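Probable threonyl-tRNA synthetase 1 (Aeropyrum pernix, PDB 3A32) probably charges tRNA(Thr) with threonine in two steps, activating the amino acid with ATP, as a homodimeric zinc-binding class II synthetase without its own editing domain. Local coordinates at residues A[8-13]-A[150-155]; A[193-198]-A[325-330]; A[201-206]-A[264-269]; A[274-279]-A[318-323]. All blocks are in the same frame, centred on the assembly; numbering follows the deposited sequence.

Contact 1: residues A[8-13]-A[150-155]. With SO4 (sulfate ion), chain B.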
loop_
_atom_site.group_PDB
_atom_site.type_symbol
_atom_site.label_atom_id
_atom_site.label_comp_id
_atom_site.label_asym_id
_atom_site.label_seq_id
_atom_site.Cartn_x
_atom_site.Cartn_y
_atom_site.Cartn_z
ATOM N N THR A 8 -6.282 -27.734 -0.711
ATOM C CA THR A 8 -5.393 -26.884 0.081
ATOM C C THR A 8 -5.577 -25.403 -0.316
ATOM O O THR A 8 -6.292 -25.100 -1.282
ATOM C CB THR A 8 -3.936 -27.342 -0.109
ATOM O OG1 THR A 8 -3.544 -27.066 -1.446
ATOM C CG2 THR A 8 -3.821 -28.893 0.156
ATOM N N HIS A 9 -4.971 -24.485 0.461
ATOM C CA HIS A 9 -4.895 -23.079 0.115
ATOM C C HIS A 9 -4.322 -22.861 -1.302
ATOM O O HIS A 9 -4.631 -21.885 -1.941
ATOM C CB HIS A 9 -4.051 -22.328 1.159
ATOM C CG HIS A 9 -2.566 -22.604 1.093
ATOM N ND1 HIS A 9 -1.971 -23.701 1.681
ATOM C CD2 HIS A 9 -1.559 -21.908 0.517
ATOM C CE1 HIS A 9 -0.664 -23.666 1.479
ATOM N NE2 HIS A 9 -0.389 -22.585 0.773
ATOM N N ILE A 10 -3.504 -23.759 -1.804
ATOM C CA ILE A 10 -2.998 -23.645 -3.214
ATOM C C ILE A 10 -4.158 -23.733 -4.211
ATOM O O ILE A 10 -4.144 -23.057 -5.247
ATOM C CB ILE A 10 -1.893 -24.743 -3.533
ATOM C CG1 ILE A 10 -0.570 -24.406 -2.842
ATOM C CG2 ILE A 10 -1.593 -24.875 -5.036
ATOM C CD1 ILE A 10 0.318 -25.690 -2.542
ATOM N N ASP A 11 -5.138 -24.573 -3.889
ATOM C CA ASP A 11 -6.365 -24.752 -4.668
ATOM C C ASP A 11 -7.325 -23.565 -4.510
ATOM O O ASP A 11 -7.807 -23.015 -5.492
ATOM C CB ASP A 11 -7.085 -26.040 -4.198
ATOM C CG ASP A 11 -6.265 -27.299 -4.495
ATOM O OD1 ASP A 11 -5.774 -27.413 -5.637
ATOM O OD2 ASP A 11 -6.116 -28.152 -3.610
ATOM N N TYR A 12 -7.624 -23.206 -3.269
ATOM C CA TYR A 12 -8.430 -22.015 -2.995
ATOM C C TYR A 12 -7.817 -20.748 -3.568
ATOM O O TYR A 12 -8.532 -19.985 -4.214
ATOM C CB TYR A 12 -8.629 -21.842 -1.486
ATOM C CG TYR A 12 -9.465 -22.922 -0.872
ATOM C CD1 TYR A 12 -10.798 -23.123 -1.277
ATOM C CD2 TYR A 12 -8.926 -23.776 0.063
ATOM C CE1 TYR A 12 -11.565 -24.100 -0.725
ATOM C CE2 TYR A 12 -9.693 -24.815 0.618
ATOM C CZ TYR A 12 -11.009 -24.942 0.227
ATOM O OH TYR A 12 -11.767 -25.908 0.799
ATOM N N ALA A 13 -6.508 -20.528 -3.354
ATOM C CA ALA A 13 -5.895 -19.291 -3.840
ATOM C C ALA A 13 -6.052 -19.173 -5.367
ATOM O O ALA A 13 -6.204 -18.083 -5.879
ATOM C CB ALA A 13 -4.399 -19.188 -3.421
ATOM N N SER A 150 12.242 -26.826 0.455
ATOM C CA SER A 150 11.593 -26.220 1.627
ATOM C C SER A 150 10.339 -25.384 1.310
ATOM O O SER A 150 9.505 -25.140 2.198
ATOM C CB SER A 150 12.593 -25.348 2.348
ATOM O OG SER A 150 13.594 -26.183 2.885
ATOM N N ILE A 151 10.237 -24.956 0.057
ATOM C CA ILE A 151 9.109 -24.179 -0.419
ATOM C C ILE A 151 7.796 -24.955 -0.431
ATOM O O ILE A 151 7.724 -26.097 -0.930
ATOM C CB ILE A 151 9.414 -23.633 -1.840
ATOM C CG1 ILE A 151 10.430 -22.512 -1.721
ATOM C CG2 ILE A 151 8.146 -23.106 -2.528
ATOM C CD1 ILE A 151 11.379 -22.584 -2.887
ATOM N N TYR A 152 6.771 -24.335 0.148
ATOM C CA TYR A 152 5.421 -24.903 0.176
ATOM C C TYR A 152 4.360 -23.813 0.061
ATOM O O TYR A 152 4.205 -22.973 0.941
ATOM C CB TYR A 152 5.176 -25.817 1.406
ATOM C CG TYR A 152 3.813 -26.447 1.318
ATOM C CD1 TYR A 152 3.517 -27.383 0.313
ATOM C CD2 TYR A 152 2.792 -26.040 2.148
ATOM C CE1 TYR A 152 2.239 -27.913 0.156
ATOM C CE2 TYR A 152 1.499 -26.592 2.025
ATOM C CZ TYR A 152 1.238 -27.515 1.022
ATOM O OH TYR A 152 -0.019 -28.045 0.910
ATOM N N GLY A 153 3.633 -23.824 -1.040
ATOM C CA GLY A 153 2.535 -22.904 -1.223
ATOM C C GLY A 153 2.824 -21.457 -0.816
ATOM O O GLY A 153 3.764 -20.849 -1.300
ATOM N N LEU A 154 1.978 -20.918 0.067
ATOM C CA LEU A 154 2.116 -19.569 0.606
ATOM C C LEU A 154 2.780 -19.623 1.982
ATOM O O LEU A 154 3.114 -18.572 2.562
ATOM C CB LEU A 154 0.733 -18.862 0.703
ATOM C CG LEU A 154 0.014 -18.490 -0.608
ATOM C CD1 LEU A 154 -1.409 -17.976 -0.315
ATOM C CD2 LEU A 154 0.800 -17.466 -1.440
ATOM N N LEU A 155 3.036 -20.833 2.463
ATOM C CA LEU A 155 3.478 -21.023 3.871
ATOM C C LEU A 155 4.943 -20.754 4.069
ATOM O O LEU A 155 5.327 -20.159 5.068
ATOM C CB LEU A 155 3.084 -22.409 4.401
ATOM C CG LEU A 155 1.578 -22.709 4.267
ATOM C CD1 LEU A 155 1.214 -23.939 5.097
ATOM C CD2 LEU A 155 0.691 -21.567 4.700
HETATM S S SO4 B . -15.457 -26.394 -1.671
HETATM O O1 SO4 B . -16.841 -25.889 -1.706
HETATM O O2 SO4 B . -14.684 -26.300 -0.430
HETATM O O3 SO4 B . -15.643 -27.811 -1.902
HETATM O O4 SO4 B . -14.705 -25.720 -2.729
#
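The ring of H9 reaches the 150-155 loop because its CG sits between the backbone N and the carbonyl carbon (chi1 72°), and the ring of Y152 comes back to meet it with CG swung away from its own backbone N (chi1 -176°). The histidine edge does the polar work: L154 N donates to H9 NE2 over 3.0 Å, almost straight at 173° and close to the ring plane. On the far side of the ring ND1 is hydrogen-bonded to E326, so the imidazole is held at both nitrogens; with NE2 accepting, the proton probably sits on ND1. I10 CG1 and L155 CD2 lie on opposite faces of the ring. At its edge H9 CE1 comes 3.7 Å from Y152 CE2, the two rings meeting obliquely. G153 carries no side chain, and its CA comes within 3.6 Å of H9 NE2 and 3.8 Å of I10 CD1. That same methyl also touches Y152 CE1. Within the loop, L155 N bonds back to Y152 O, a turn that leaves Y152, L154 and L155 all touching the histidine. At the start of helix 9-15, T8 and D11 form a capping box: T8 N donates to D11 OD2 at 2.9 Å, while T8 OG1 takes a weak bond from I10 N. The contact thus sets a capped N-terminal helix against the motif 2 loop characteristic of class II synthetases.

Contact 2: residues A[193-198]-A[325-330]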
loop_
_atom_site.group_PDB
_atom_site.type_symbol
_atom_site.label_atom_id
_atom_site.label_comp_id
_atom_site.label_asym_id
_atom_site.label_seq_id
_atom_site.Cartn_x
_atom_site.Cartn_y
_atom_site.Cartn_z
ATOM N N PHE A 193 -10.759 -10.683 10.493
ATOM C CA PHE A 193 -10.869 -12.068 10.055
ATOM C C PHE A 193 -12.092 -12.826 10.598
ATOM O O PHE A 193 -12.368 -13.941 10.148
ATOM C CB PHE A 193 -9.530 -12.810 10.242
ATOM C CG PHE A 193 -8.427 -12.290 9.317
ATOM C CD1 PHE A 193 -8.478 -12.540 7.938
ATOM C CD2 PHE A 193 -7.394 -11.503 9.800
ATOM C CE1 PHE A 193 -7.475 -12.058 7.024
ATOM C CE2 PHE A 193 -6.406 -11.018 8.908
ATOM C CZ PHE A 193 -6.452 -11.311 7.499
ATOM N N LYS A 194 -12.835 -12.241 11.538
ATOM C CA LYS A 194 -13.969 -12.969 12.175
ATOM C C LYS A 194 -13.589 -14.291 12.835
ATOM O O LYS A 194 -14.339 -15.289 12.752
ATOM C CB LYS A 194 -15.072 -13.224 11.140
ATOM C CG LYS A 194 -15.498 -11.955 10.396
ATOM C CD LYS A 194 -16.105 -10.940 11.404
ATOM C CE LYS A 194 -17.371 -11.550 12.042
ATOM N NZ LYS A 194 -18.125 -10.524 12.801
ATOM N N LEU A 195 -12.421 -14.319 13.481
ATOM C CA LEU A 195 -11.961 -15.501 14.194
ATOM C C LEU A 195 -12.075 -15.229 15.685
ATOM O O LEU A 195 -11.401 -14.355 16.203
ATOM C CB LEU A 195 -10.505 -15.803 13.851
ATOM C CG LEU A 195 -10.145 -16.253 12.420
ATOM C CD1 LEU A 195 -8.645 -16.246 12.220
ATOM C CD2 LEU A 195 -10.724 -17.600 12.091
ATOM N N GLY A 196 -12.908 -15.963 16.381
ATOM C CA GLY A 196 -13.047 -15.822 17.825
ATOM C C GLY A 196 -11.796 -16.113 18.637
ATOM O O GLY A 196 -11.105 -17.146 18.455
ATOM N N VAL A 197 -11.497 -15.193 19.547
ATOM C CA VAL A 197 -10.332 -15.361 20.396
ATOM C C VAL A 197 -10.874 -15.503 21.812
ATOM O O VAL A 197 -11.352 -14.533 22.382
ATOM C CB VAL A 197 -9.370 -14.155 20.301
ATOM C CG1 VAL A 197 -8.244 -14.299 21.304
ATOM C CG2 VAL A 197 -8.810 -14.034 18.874
ATOM N N SER A 198 -10.833 -16.720 22.355
ATOM C CA SER A 198 -11.368 -16.951 23.722
ATOM C C SER A 198 -10.587 -18.054 24.393
ATOM O O SER A 198 -9.692 -18.647 23.772
ATOM C CB SER A 198 -12.794 -17.449 23.617
ATOM O OG SER A 198 -12.747 -18.759 23.075
ATOM N N LEU A 325 -7.177 -19.661 4.464
ATOM C CA LEU A 325 -7.951 -20.231 3.355
ATOM C C LEU A 325 -8.316 -21.702 3.643
ATOM O O LEU A 325 -9.386 -22.130 3.272
ATOM C CB LEU A 325 -7.213 -20.086 2.001
ATOM C CG LEU A 325 -7.104 -18.660 1.456
ATOM C CD1 LEU A 325 -6.027 -18.603 0.323
ATOM C CD2 LEU A 325 -8.500 -18.157 0.974
ATOM N N GLU A 326 -7.432 -22.444 4.296
ATOM C CA GLU A 326 -7.742 -23.802 4.704
ATOM C C GLU A 326 -8.747 -23.895 5.836
ATOM O O GLU A 326 -9.776 -24.548 5.671
ATOM C CB GLU A 326 -6.467 -24.624 4.933
ATOM C CG GLU A 326 -5.727 -24.911 3.570
ATOM C CD GLU A 326 -4.316 -25.510 3.776
ATOM O OE1 GLU A 326 -4.054 -25.873 4.926
ATOM O OE2 GLU A 326 -3.476 -25.591 2.818
ATOM N N HIS A 327 -8.515 -23.182 6.944
ATOM C CA HIS A 327 -9.443 -23.188 8.069
ATOM C C HIS A 327 -10.867 -22.771 7.645
ATOM O O HIS A 327 -11.842 -23.318 8.160
ATOM C CB HIS A 327 -8.908 -22.293 9.198
ATOM C CG HIS A 327 -9.786 -22.231 10.413
ATOM N ND1 HIS A 327 -9.988 -23.312 11.246
ATOM C CD2 HIS A 327 -10.494 -21.209 10.946
ATOM C CE1 HIS A 327 -10.802 -22.963 12.220
ATOM N NE2 HIS A 327 -11.131 -21.694 12.055
ATOM N N ARG A 328 -10.976 -21.838 6.693
ATOM C CA ARG A 328 -12.287 -21.321 6.245
ATOM C C ARG A 328 -12.716 -21.757 4.857
ATOM O O ARG A 328 -13.640 -21.212 4.305
ATOM C CB ARG A 328 -12.341 -19.809 6.347
ATOM C CG ARG A 328 -12.495 -19.351 7.797
ATOM C CD ARG A 328 -13.959 -19.032 8.092
ATOM N NE ARG A 328 -14.226 -18.856 9.527
ATOM C CZ ARG A 328 -14.094 -17.705 10.182
ATOM N NH1 ARG A 328 -13.656 -16.619 9.520
ATOM N NH2 ARG A 328 -14.352 -17.640 11.516
ATOM N N ARG A 329 -12.037 -22.758 4.304
ATOM C CA ARG A 329 -12.439 -23.352 3.036
ATOM C C ARG A 329 -12.736 -22.271 1.949
ATOM O O ARG A 329 -13.791 -22.329 1.227
ATOM C CB ARG A 329 -13.624 -24.317 3.252
ATOM C CG ARG A 329 -13.230 -25.700 3.900
ATOM C CD ARG A 329 -13.556 -25.764 5.354
ATOM N NE ARG A 329 -13.284 -27.096 5.919
ATOM C CZ ARG A 329 -12.481 -27.374 6.965
ATOM N NH1 ARG A 329 -11.810 -26.413 7.633
ATOM N NH2 ARG A 329 -12.351 -28.648 7.349
ATOM N N GLY A 330 -11.797 -21.324 1.802
ATOM C CA GLY A 330 -11.865 -20.409 0.716
ATOM C C GLY A 330 -12.787 -19.227 0.987
ATOM O O GLY A 330 -12.993 -18.410 0.089
#
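R328 grips two successive carbonyls with the edge of its guanidinium: NH2 donates to K194 O at 2.7 Å, nearly straight (171°), and NH1 to F193 O at 3.0 Å, more bent (145°). Both acceptors lie near the guanidinium plane, though the NH2 bond arrives from above the plane of the K194 carbonyl. NH1 also bonds Y324 OH, which further fixes the rotation of the group. These carbonyls follow the C-terminal end of helix 174-191, where K194 turns to positive phi, and the arginine charge would probably suit that end of the helix dipole. Over one guanidinium face lies L195 CD2, 3.7 Å from R328 NH2; the same methyl touches H327 CD2 at 3.8 Å. Helix 317-327 stops here in a Schellman motif with R329 as its C-prime residue, G330 N bonding L325 O and R329 N bonding E326 O. Around this join, the F193 ring meets that of F320, about two turns earlier in helix 317-327, and L195 and H327 rest on M265 and V267, respectively, of strand 260-268.

Contact 3: residues A[201-206]-A[264-269]. With SO4 (sulfate ion), chain C.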
loop_
_atom_site.group_PDB
_atom_site.type_symbol
_atom_site.label_atom_id
_atom_site.label_comp_id
_atom_site.label_asym_id
_atom_site.label_seq_id
_atom_site.Cartn_x
_atom_site.Cartn_y
_atom_site.Cartn_z
ATOM N N THR A 201 -10.238 -21.219 22.225
ATOM C CA THR A 201 -9.669 -21.159 20.885
ATOM C C THR A 201 -8.245 -20.617 20.867
ATOM O O THR A 201 -7.654 -20.463 19.823
ATOM C CB THR A 201 -10.523 -20.310 19.914
ATOM O OG1 THR A 201 -10.426 -18.943 20.288
ATOM C CG2 THR A 201 -11.997 -20.724 19.944
ATOM N N PHE A 202 -7.681 -20.315 22.014
ATOM C CA PHE A 202 -6.451 -19.503 21.976
ATOM C C PHE A 202 -5.504 -19.909 23.099
ATOM O O PHE A 202 -5.952 -20.280 24.183
ATOM C CB PHE A 202 -6.755 -17.987 21.982
ATOM C CG PHE A 202 -5.735 -17.158 21.226
ATOM C CD1 PHE A 202 -5.830 -17.011 19.822
ATOM C CD2 PHE A 202 -4.653 -16.569 21.901
ATOM C CE1 PHE A 202 -4.891 -16.325 19.109
ATOM C CE2 PHE A 202 -3.696 -15.837 21.191
ATOM C CZ PHE A 202 -3.836 -15.702 19.751
ATOM N N LYS A 203 -4.213 -19.845 22.793
ATOM C CA LYS A 203 -3.155 -20.171 23.715
ATOM C C LYS A 203 -2.024 -19.126 23.579
ATOM O O LYS A 203 -1.677 -18.695 22.468
ATOM C CB LYS A 203 -2.658 -21.607 23.370
ATOM C CG LYS A 203 -1.537 -22.108 24.211
ATOM C CD LYS A 203 -1.504 -23.643 24.354
ATOM C CE LYS A 203 -1.201 -24.310 23.028
ATOM N NZ LYS A 203 -1.006 -25.791 23.131
ATOM N N VAL A 204 -1.434 -18.733 24.700
ATOM C CA VAL A 204 -0.279 -17.862 24.699
ATOM C C VAL A 204 0.918 -18.666 25.225
ATOM O O VAL A 204 0.871 -19.182 26.332
ATOM C CB VAL A 204 -0.516 -16.573 25.556
ATOM C CG1 VAL A 204 0.799 -15.990 26.036
ATOM C CG2 VAL A 204 -1.298 -15.511 24.745
ATOM N N ARG A 205 1.986 -18.755 24.436
ATOM C CA ARG A 205 3.167 -19.514 24.827
ATOM C C ARG A 205 4.367 -18.595 25.062
ATOM O O ARG A 205 4.791 -17.878 24.160
ATOM C CB ARG A 205 3.512 -20.543 23.735
ATOM C CG ARG A 205 4.757 -21.404 23.993
ATOM C CD ARG A 205 5.023 -22.328 22.772
ATOM N NE ARG A 205 4.108 -23.447 22.839
ATOM C CZ ARG A 205 3.329 -23.874 21.851
ATOM N NH1 ARG A 205 3.370 -23.308 20.642
ATOM N NH2 ARG A 205 2.511 -24.900 22.086
ATOM N N LEU A 206 4.968 -18.678 26.242
ATOM C CA LEU A 206 6.173 -17.895 26.525
ATOM C C LEU A 206 7.404 -18.750 26.383
ATOM O O LEU A 206 7.418 -19.902 26.847
ATOM C CB LEU A 206 6.126 -17.306 27.930
ATOM C CG LEU A 206 4.844 -16.621 28.452
ATOM C CD1 LEU A 206 5.069 -15.974 29.852
ATOM C CD2 LEU A 206 4.228 -15.570 27.484
ATOM N N ILE A 264 -1.128 -18.203 19.534
ATOM C CA ILE A 264 -1.458 -19.485 18.989
ATOM C C ILE A 264 -2.962 -19.715 19.031
ATOM O O ILE A 264 -3.539 -19.845 20.109
ATOM C CB ILE A 264 -0.762 -20.645 19.772
ATOM C CG1 ILE A 264 0.754 -20.593 19.589
ATOM C CG2 ILE A 264 -1.245 -21.992 19.244
ATOM C CD1 ILE A 264 1.453 -21.039 20.789
ATOM N N MET A 265 -3.587 -19.783 17.859
ATOM C CA MET A 265 -4.976 -20.189 17.791
ATOM C C MET A 265 -5.074 -21.716 17.802
ATOM O O MET A 265 -4.339 -22.387 17.083
ATOM C CB MET A 265 -5.628 -19.634 16.524
ATOM C CG MET A 265 -7.085 -20.002 16.419
ATOM S SD MET A 265 -7.985 -18.776 15.479
ATOM C CE MET A 265 -7.938 -17.358 16.606
ATOM N N MET A 266 -5.987 -22.237 18.604
ATOM C CA MET A 266 -6.347 -23.651 18.618
ATOM C C MET A 266 -7.521 -23.945 17.697
ATOM O O MET A 266 -8.604 -23.367 17.852
ATOM C CB MET A 266 -6.676 -24.117 20.032
ATOM C CG MET A 266 -5.536 -23.908 20.996
ATOM S SD MET A 266 -3.959 -24.644 20.432
ATOM C CE MET A 266 -4.481 -26.389 20.281
ATOM N N VAL A 267 -7.293 -24.840 16.728
ATOM C CA VAL A 267 -8.332 -25.214 15.795
ATOM C C VAL A 267 -8.612 -26.722 15.853
ATOM O O VAL A 267 -7.803 -27.511 16.337
ATOM C CB VAL A 267 -8.059 -24.705 14.330
ATOM C CG1 VAL A 267 -7.680 -23.228 14.306
ATOM C CG2 VAL A 267 -6.989 -25.514 13.631
ATOM N N GLU A 268 -9.777 -27.106 15.352
ATOM C CA GLU A 268 -10.185 -28.516 15.283
ATOM C C GLU A 268 -10.530 -28.931 13.830
ATOM O O GLU A 268 -11.176 -28.178 13.119
ATOM C CB GLU A 268 -11.359 -28.745 16.251
ATOM C CG GLU A 268 -11.807 -30.190 16.404
ATOM C CD GLU A 268 -12.641 -30.441 17.666
ATOM O OE1 GLU A 268 -12.277 -29.920 18.754
ATOM O OE2 GLU A 268 -13.653 -31.190 17.565
ATOM N N GLU A 269 -10.066 -30.102 13.388
ATOM C CA GLU A 269 -10.494 -30.702 12.106
ATOM C C GLU A 269 -12.046 -31.041 12.103
ATOM O O GLU A 269 -12.873 -30.135 11.787
ATOM C CB GLU A 269 -9.609 -31.895 11.774
HETATM S S SO4 C . 0.998 -27.234 25.540
HETATM O O1 SO4 C . -0.254 -26.494 25.724
HETATM O O2 SO4 C . 1.851 -27.051 26.711
HETATM O O3 SO4 C . 0.637 -28.646 25.426
HETATM O O4 SO4 C . 1.750 -26.778 24.355
#
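Three carbonyls, T201 O, I264 O and K203 O, accept backbone N-H groups across this strand pair. M266 N donates to T201 O at 2.7 Å, and K203 N donates to I264 O at 2.8 Å. The return bond, I264 N to K203 O, measures 3.0 Å and is the most bent, at 137°. K203 with I264 is therefore an antiparallel hydrogen-bonded pair and F202 with M265 a non-hydrogen-bonded one, joining strands 202-207 and 260-268 within the antiparallel part of the class II catalytic sheet. I264 O also lies over the centre of the F202 ring, 3.6 Å above it, while M265 CE meets that ring at its edge. T201 OG1 is engaged by G196 O and S198 N. On the face of K203 and I264, K203 NZ donates to sulfate O1 at 2.8 Å and R205 NH2 to sulfate O4 at 3.0 Å; the ion is probably from the crystallisation liquor. Both cationic ends also form salt bridges to E275 OE2 of the adjoining strand 273-284.

Contact 4: residues A[274-279]-A[318-323]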
loop_
_atom_site.group_PDB
_atom_site.type_symbol
_atom_site.label_atom_id
_atom_site.label_comp_id
_atom_site.label_asym_id
_atom_site.label_seq_id
_atom_site.Cartn_x
_atom_site.Cartn_y
_atom_site.Cartn_z
ATOM N N LYS A 274 -5.398 -28.812 16.749
ATOM C CA LYS A 274 -4.170 -28.394 16.005
ATOM C C LYS A 274 -3.803 -26.946 16.400
ATOM O O LYS A 274 -4.682 -26.119 16.623
ATOM C CB LYS A 274 -4.354 -28.418 14.458
ATOM C CG LYS A 274 -4.789 -29.745 13.812
ATOM C CD LYS A 274 -5.232 -29.631 12.261
ATOM C CE LYS A 274 -4.277 -30.463 11.245
ATOM N NZ LYS A 274 -4.498 -32.038 11.030
ATOM N N GLU A 275 -2.512 -26.635 16.493
ATOM C CA GLU A 275 -2.119 -25.231 16.719
ATOM C C GLU A 275 -1.972 -24.519 15.397
ATOM O O GLU A 275 -1.516 -25.116 14.419
ATOM C CB GLU A 275 -0.807 -25.119 17.447
ATOM C CG GLU A 275 -0.804 -25.728 18.820
ATOM C CD GLU A 275 0.475 -25.412 19.550
ATOM O OE1 GLU A 275 1.356 -24.700 18.977
ATOM O OE2 GLU A 275 0.587 -25.879 20.708
ATOM N N TRP A 276 -2.387 -23.257 15.377
ATOM C CA TRP A 276 -2.152 -22.365 14.252
ATOM C C TRP A 276 -1.341 -21.193 14.818
ATOM O O TRP A 276 -1.927 -20.289 15.431
ATOM C CB TRP A 276 -3.495 -21.877 13.656
ATOM C CG TRP A 276 -3.404 -20.786 12.621
ATOM C CD1 TRP A 276 -2.260 -20.201 12.101
ATOM C CD2 TRP A 276 -4.506 -20.174 11.936
ATOM N NE1 TRP A 276 -2.594 -19.233 11.159
ATOM C CE2 TRP A 276 -3.962 -19.223 11.012
ATOM C CE3 TRP A 276 -5.913 -20.333 12.015
ATOM C CZ2 TRP A 276 -4.771 -18.431 10.188
ATOM C CZ3 TRP A 276 -6.714 -19.548 11.202
ATOM C CH2 TRP A 276 -6.139 -18.593 10.302
ATOM N N GLN A 277 -0.018 -21.213 14.625
ATOM C CA GLN A 277 0.837 -20.160 15.149
ATOM C C GLN A 277 0.721 -18.900 14.300
ATOM O O GLN A 277 0.722 -18.949 13.052
ATOM C CB GLN A 277 2.320 -20.587 15.259
ATOM C CG GLN A 277 3.138 -19.667 16.245
ATOM C CD GLN A 277 4.450 -20.256 16.653
ATOM O OE1 GLN A 277 5.474 -19.861 16.121
ATOM N NE2 GLN A 277 4.446 -21.223 17.613
ATOM N N MET A 278 0.609 -17.772 14.990
ATOM C CA MET A 278 0.439 -16.470 14.332
ATOM C C MET A 278 1.660 -15.571 14.618
ATOM O O MET A 278 2.804 -16.026 14.381
ATOM C CB MET A 278 -0.892 -15.838 14.745
ATOM C CG MET A 278 -2.019 -16.671 14.221
ATOM S SD MET A 278 -3.634 -16.189 14.799
ATOM C CE MET A 278 -4.651 -17.295 13.867
ATOM N N GLY A 279 1.436 -14.362 15.151
ATOM C CA GLY A 279 2.538 -13.424 15.382
ATOM C C GLY A 279 3.302 -13.756 16.669
ATOM O O GLY A 279 3.031 -14.779 17.301
ATOM N N GLU A 318 1.229 -13.787 3.825
ATOM C CA GLU A 318 1.018 -14.928 2.919
ATOM C C GLU A 318 0.724 -16.210 3.712
ATOM O O GLU A 318 -0.245 -16.931 3.420
ATOM C CB GLU A 318 2.256 -15.111 2.008
ATOM C CG GLU A 318 2.454 -14.039 0.932
ATOM C CD GLU A 318 3.015 -12.735 1.474
ATOM O OE1 GLU A 318 3.350 -12.638 2.671
ATOM O OE2 GLU A 318 3.109 -11.770 0.701
ATOM N N ARG A 319 1.550 -16.495 4.723
ATOM C CA ARG A 319 1.383 -17.728 5.511
ATOM C C ARG A 319 0.040 -17.695 6.207
ATOM O O ARG A 319 -0.764 -18.614 6.022
ATOM C CB ARG A 319 2.474 -17.908 6.541
ATOM C CG ARG A 319 2.374 -19.209 7.285
ATOM C CD ARG A 319 3.413 -19.357 8.412
ATOM N NE ARG A 319 3.510 -20.793 8.721
ATOM C CZ ARG A 319 2.713 -21.482 9.551
ATOM N NH1 ARG A 319 1.756 -20.887 10.306
ATOM N NH2 ARG A 319 2.904 -22.801 9.657
ATOM N N PHE A 320 -0.216 -16.619 6.968
ATOM C CA PHE A 320 -1.520 -16.376 7.612
ATOM C C PHE A 320 -2.665 -16.605 6.656
ATOM O O PHE A 320 -3.609 -17.227 7.005
ATOM C CB PHE A 320 -1.673 -14.930 8.147
ATOM C CG PHE A 320 -2.875 -14.778 9.025
ATOM C CD1 PHE A 320 -2.774 -14.987 10.398
ATOM C CD2 PHE A 320 -4.130 -14.517 8.468
ATOM C CE1 PHE A 320 -3.923 -14.918 11.223
ATOM C CE2 PHE A 320 -5.272 -14.433 9.277
ATOM C CZ PHE A 320 -5.170 -14.640 10.652
ATOM N N LEU A 321 -2.590 -16.001 5.470
ATOM C CA LEU A 321 -3.621 -16.115 4.442
ATOM C C LEU A 321 -3.765 -17.571 3.965
ATOM O O LEU A 321 -4.883 -18.036 3.791
ATOM C CB LEU A 321 -3.350 -15.146 3.282
ATOM C CG LEU A 321 -4.404 -15.244 2.177
ATOM C CD1 LEU A 321 -5.781 -14.774 2.689
ATOM C CD2 LEU A 321 -3.994 -14.450 0.903
ATOM N N GLY A 322 -2.655 -18.282 3.802
ATOM C CA GLY A 322 -2.679 -19.691 3.429
ATOM C C GLY A 322 -3.478 -20.540 4.408
ATOM O O GLY A 322 -4.356 -21.321 4.019
ATOM N N VAL A 323 -3.153 -20.393 5.684
ATOM C CA VAL A 323 -3.769 -21.192 6.721
ATOM C C VAL A 323 -5.206 -20.768 6.881
ATOM O O VAL A 323 -6.062 -21.656 7.037
ATOM C CB VAL A 323 -3.060 -21.062 8.050
ATOM C CG1 VAL A 323 -3.785 -21.984 9.130
ATOM C CG2 VAL A 323 -1.583 -21.467 7.904
HETATM O O HOH W 1 -0.142 -18.151 10.440
HETATM O O HOH W 2 0.537 -22.797 11.898
#
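Between W276, Q277 and R319 one water is gripped by three groups: it accepts from W276 NE1 at 2.8 Å, donates to Q277 O at 2.9 Å and takes a weak third bond from R319 NH1. It lies in the indole plane, at the ring edge. A second water takes a 2.8 Å bond from R319 NH1 and a longer one from Q277 N, so the arginine, extended from CG to NE, reaches the strand backbone through solvent. The indole itself is sandwiched. V323 CG1 stands over one face, 3.4 Å from the centroid of the five-membered ring and 12° off its normal, a CH-pi contact; M278 CE lies over the opposite face. With chi1 at 171° the tryptophan swings CZ2 over the centre of the F320 ring, 3.8 Å from F320 CE1, and the two planes are inclined at 39°. M278 completes the cluster, its CE 3.6 Å from F320 CE1 and its sulfur at the ring edge, a Met-aromatic contact. No direct hydrogen bond joins 274-279 to 318-323, so the strand-helix join rests on apolar and aromatic packing, and its polar rim on water-mediated bonds.

From the N terminus, contact 1 closes first, bringing the loop between strands 134-143 and 159-170 back against helix 9-15. Contact 2 opens next, at the end of helix 174-191, and closes last, at the end of helix 317-327. Nested within its loop are contact 3 and then contact 4, in series: 201-206 pairs with 264-269, and strand 273-284 packs on helix 317-327. No loops cross. Helix 317-327 carries segments of contacts 2 and 4; contact 1 packs against it. H9 bonds E326 and packs on G322, linking contact 1 to contacts 2 and 4; F193 meets F320; and M265 O accepts from W276 N, joining strands 260-268 and 273-284, hence contacts 3 and 4, in one sheet.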